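Local coordinates for hypothetical protein (Mesorhizobium loti, PDB 2O2X) that removes the C-7 phosphate from D-glycero-beta-D-manno-heptose 1,7-bisphosphate, a magnesium-dependent step of ADP-heptose biosynthesis, at residues Gln60-Ile65 with Glu108-Asp113. Residues are numbered along the deposited sequence; the frame is centred on the assembly and turned at random.
Sequences QMLPAI and EGVFVD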
ATOM      1  N   GLN A  60      -1.072  -4.179  14.716  1.00 12.32           N
ATOM      2  CA  GLN A  60       0.368  -3.871  14.728  1.00 13.84           C
ATOM      3  C   GLN A  60       0.814  -2.944  13.581  1.00 11.72           C
ATOM      4  O   GLN A  60       1.914  -2.421  13.616  1.00 11.48           O
ATOM      5  CB  GLN A  60       1.205  -5.145  14.832  1.00 18.68           C
ATOM      6  CG  GLN A  60       0.981  -6.188  13.794  1.00 16.70           C
ATOM      7  CD  GLN A  60      -0.093  -7.230  14.156  1.00 16.43           C
ATOM      8  OE1 GLN A  60      -1.298  -6.930  14.204  1.00 16.22           O
ATOM      9  NE2 GLN A  60       0.331  -8.466  14.346  1.00 17.10           N
HETATM   10  N   MSE A  61      -0.064  -2.702  12.607  1.00  9.66           N
HETATM   11  CA  MSE A  61       0.229  -1.705  11.567  1.00  9.20           C
HETATM   12  C   MSE A  61      -0.174  -0.296  11.998  1.00  9.15           C
HETATM   13  O   MSE A  61       0.248   0.701  11.414  1.00  9.69           O
HETATM   14  CB  MSE A  61      -0.456  -2.062  10.233  1.00  9.40           C
HETATM   15  CG  MSE A  61       0.138  -1.380   9.011  1.00 11.35           C
HETATM   16 SE   MSE A  61       2.048  -1.539   8.744  0.75  9.77          SE
HETATM   17  CE  MSE A  61       2.245  -3.405   9.123  1.00 11.88           C
ATOM     18  N   LEU A  62      -1.056  -0.194  12.992  1.00  9.21           N
ATOM     19  CA  LEU A  62      -1.610   1.112  13.333  1.00  9.70           C
ATOM     20  C   LEU A  62      -0.560   2.124  13.840  1.00  9.13           C
ATOM     21  O   LEU A  62      -0.638   3.296  13.473  1.00  9.56           O
ATOM     22  CB  LEU A  62      -2.755   0.972  14.344  1.00 11.32           C
ATOM     23  CG  LEU A  62      -3.970   0.190  13.812  1.00 11.52           C
ATOM     24  CD1 LEU A  62      -4.984  -0.115  14.897  1.00 14.96           C
ATOM     25  CD2 LEU A  62      -4.632   0.936  12.661  1.00 13.93           C
ATOM     26  N   PRO A  63       0.448   1.694  14.648  1.00 10.09           N
ATOM     27  CA  PRO A  63       1.493   2.657  15.011  1.00 10.43           C
ATOM     28  C   PRO A  63       2.215   3.260  13.808  1.00  9.85           C
ATOM     29  O   PRO A  63       2.624   4.411  13.835  1.00 10.09           O
ATOM     30  CB  PRO A  63       2.445   1.819  15.868  1.00 10.24           C
ATOM     31  CG  PRO A  63       1.556   0.788  16.463  1.00  9.96           C
ATOM     32  CD  PRO A  63       0.665   0.406  15.335  1.00 10.20           C
ATOM     33  N   ALA A  64       2.427   2.464  12.771  1.00  8.86           N
ATOM     34  CA  ALA A  64       3.103   2.992  11.565  1.00  9.42           C
ATOM     35  C   ALA A  64       2.272   4.030  10.844  1.00  9.81           C
ATOM     36  O   ALA A  64       2.799   5.066  10.425  1.00  9.08           O
ATOM     37  CB  ALA A  64       3.455   1.841  10.624  1.00 10.73           C
ATOM     38  N   ILE A  65       0.984   3.765  10.668  1.00  9.15           N
ATOM     39  CA  ILE A  65       0.118   4.734  10.029  1.00  7.60           C
ATOM     40  C   ILE A  65       0.040   6.014  10.877  1.00  9.56           C
ATOM     41  O   ILE A  65       0.185   7.105  10.352  1.00 10.44           O
ATOM     42  CB  ILE A  65      -1.291   4.149   9.759  1.00  8.52           C
ATOM     43  CG1 ILE A  65      -1.211   2.877   8.904  1.00  7.97           C
ATOM     44  CG2 ILE A  65      -2.163   5.162   9.029  1.00  9.28           C
ATOM     45  CD1 ILE A  65      -2.525   2.213   8.683  1.00  9.64           C
ATOM     46  N   GLU A 108      -9.790   4.283  14.754  1.00 13.18           N
ATOM     47  CA  GLU A 108      -8.511   4.242  15.474  1.00 13.76           C
ATOM     48  C   GLU A 108      -7.741   5.562  15.422  1.00 12.48           C
ATOM     49  O   GLU A 108      -6.615   5.677  15.960  1.00 14.89           O
ATOM     50  CB  GLU A 108      -7.617   3.131  14.887  1.00 15.51           C
ATOM     51  CG  GLU A 108      -8.170   1.719  14.955  1.00 14.84           C
ATOM     52  CD  GLU A 108      -8.368   1.218  16.357  1.00 22.21           C
ATOM     53  OE1 GLU A 108      -7.597   1.606  17.269  1.00 19.66           O
ATOM     54  OE2 GLU A 108      -9.318   0.430  16.540  1.00 35.10           O
ATOM     55  N   GLY A 109      -8.318   6.547  14.739  1.00 12.81           N
ATOM     56  CA  GLY A 109      -7.748   7.864  14.633  1.00 13.12           C
ATOM     57  C   GLY A 109      -6.633   7.997  13.622  1.00 12.21           C
ATOM     58  O   GLY A 109      -5.790   8.897  13.735  1.00 13.92           O
ATOM     59  N   VAL A 110      -6.611   7.112  12.625  1.00 11.91           N
ATOM     60  CA  VAL A 110      -5.560   7.154  11.595  1.00 11.45           C
ATOM     61  C   VAL A 110      -6.208   7.169  10.210  1.00 11.30           C
ATOM     62  O   VAL A 110      -7.409   6.907  10.060  1.00 12.05           O
ATOM     63  CB  VAL A 110      -4.503   6.006  11.744  1.00 11.03           C
ATOM     64  CG1 VAL A 110      -3.932   5.982  13.182  1.00 11.63           C
ATOM     65  CG2 VAL A 110      -5.095   4.632  11.404  1.00 11.56           C
ATOM     66  N   PHE A 111      -5.413   7.531   9.218  1.00 11.87           N
ATOM     67  CA  PHE A 111      -5.939   7.687   7.872  1.00 11.83           C
ATOM     68  C   PHE A 111      -4.892   7.400   6.807  1.00 11.70           C
ATOM     69  O   PHE A 111      -3.691   7.323   7.078  1.00 10.22           O
ATOM     70  CB  PHE A 111      -6.494   9.104   7.679  1.00 13.85           C
ATOM     71  CG  PHE A 111      -5.645  10.145   8.255  1.00 17.07           C
ATOM     72  CD1 PHE A 111      -4.539  10.612   7.580  1.00 17.66           C
ATOM     73  CD2 PHE A 111      -5.911  10.660   9.522  1.00 18.64           C
ATOM     74  CE1 PHE A 111      -3.717  11.601   8.136  1.00 23.36           C
ATOM     75  CE2 PHE A 111      -5.105  11.641  10.070  1.00 22.06           C
ATOM     76  CZ  PHE A 111      -4.008  12.112   9.382  1.00 20.84           C
ATOM     77  N   VAL A 112      -5.389   7.248   5.585  1.00 11.18           N
ATOM     78  CA  VAL A 112      -4.524   7.159   4.420  1.00  8.78           C
ATOM     79  C   VAL A 112      -4.880   8.304   3.467  1.00  9.80           C
ATOM     80  O   VAL A 112      -5.881   9.016   3.658  1.00 10.95           O
ATOM     81  CB  VAL A 112      -4.619   5.804   3.716  1.00  9.28           C
ATOM     82  CG1 VAL A 112      -4.457   4.638   4.716  1.00 10.92           C
ATOM     83  CG2 VAL A 112      -5.888   5.647   2.943  1.00 10.37           C
ATOM     84  N   ASP A 113      -4.033   8.492   2.460  1.00  8.01           N
ATOM     85  CA  ASP A 113      -4.112   9.646   1.548  1.00 10.77           C
ATOM     86  C   ASP A 113      -4.348   9.301   0.083  1.00  9.61           C
ATOM     87  O   ASP A 113      -4.747  10.148  -0.717  1.00  9.35           O
ATOM     88  CB  ASP A 113      -2.858  10.462   1.734  1.00  9.49           C
ATOM     89  CG  ASP A 113      -2.713  10.920   3.166  1.00 10.41           C
ATOM     90  OD1 ASP A 113      -3.585  11.750   3.581  1.00 12.28           O
ATOM     91  OD2 ASP A 113      -1.816  10.416   3.889  1.00 11.81           O
TER
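The backbone O of Phe111 meets two groups of helix 62-71. Ile65 CG2 touches Phe111 O at 3.3 Å, a close van der Waals approach. The side-chain ND2 of Asn69, one turn further along the same helix, gives it a hydrogen bond. No hydrogen bond joins 60-65 to 108-113; the remaining contacts are mostly between aliphatic groups. Ile65 CG2 also packs 3.7 Å from Val110 CB. The branch gets there because CG2 stands anti to the backbone N, with CG1 beside that N (chi1 -57°). Val110 offers CG2 to both helix residues. Val110 CG2 lies 3.8 Å from Ile65 CG2 and 3.9 Å from Leu62 CD2, and the valine crosses each of these side chains at about a right angle. Leu62 divides its two methyls. CD2 goes to Val110, while Leu62 CD1 lies 3.7 Å from Glu108 CG. The Glu108 chain bends at chi2 (-63°), and Glu108 CD lies 3.9 Å from Leu62 CD1. This end of the contact is more open to solvent, whereas Ile65 and Val110 are buried. Between Glu108 and Val110 the chain turns at Gly109, whose positive phi belongs to a Schellman motif ending helix 91-107. Leu105 of that helix touches Leu62, Ile65 and Val110. The contact packs the N-terminal part of helix 62-71 against the loop that leads from helix 91-107 into strand 114-118, while helix 199-211 touches Pro63 and Ala64. Helices 62-71 and 91-107 precede the neighbouring parallel strands 75-80 and 114-118, an alternation that belongs to the Rossmann-like core of the HAD fold.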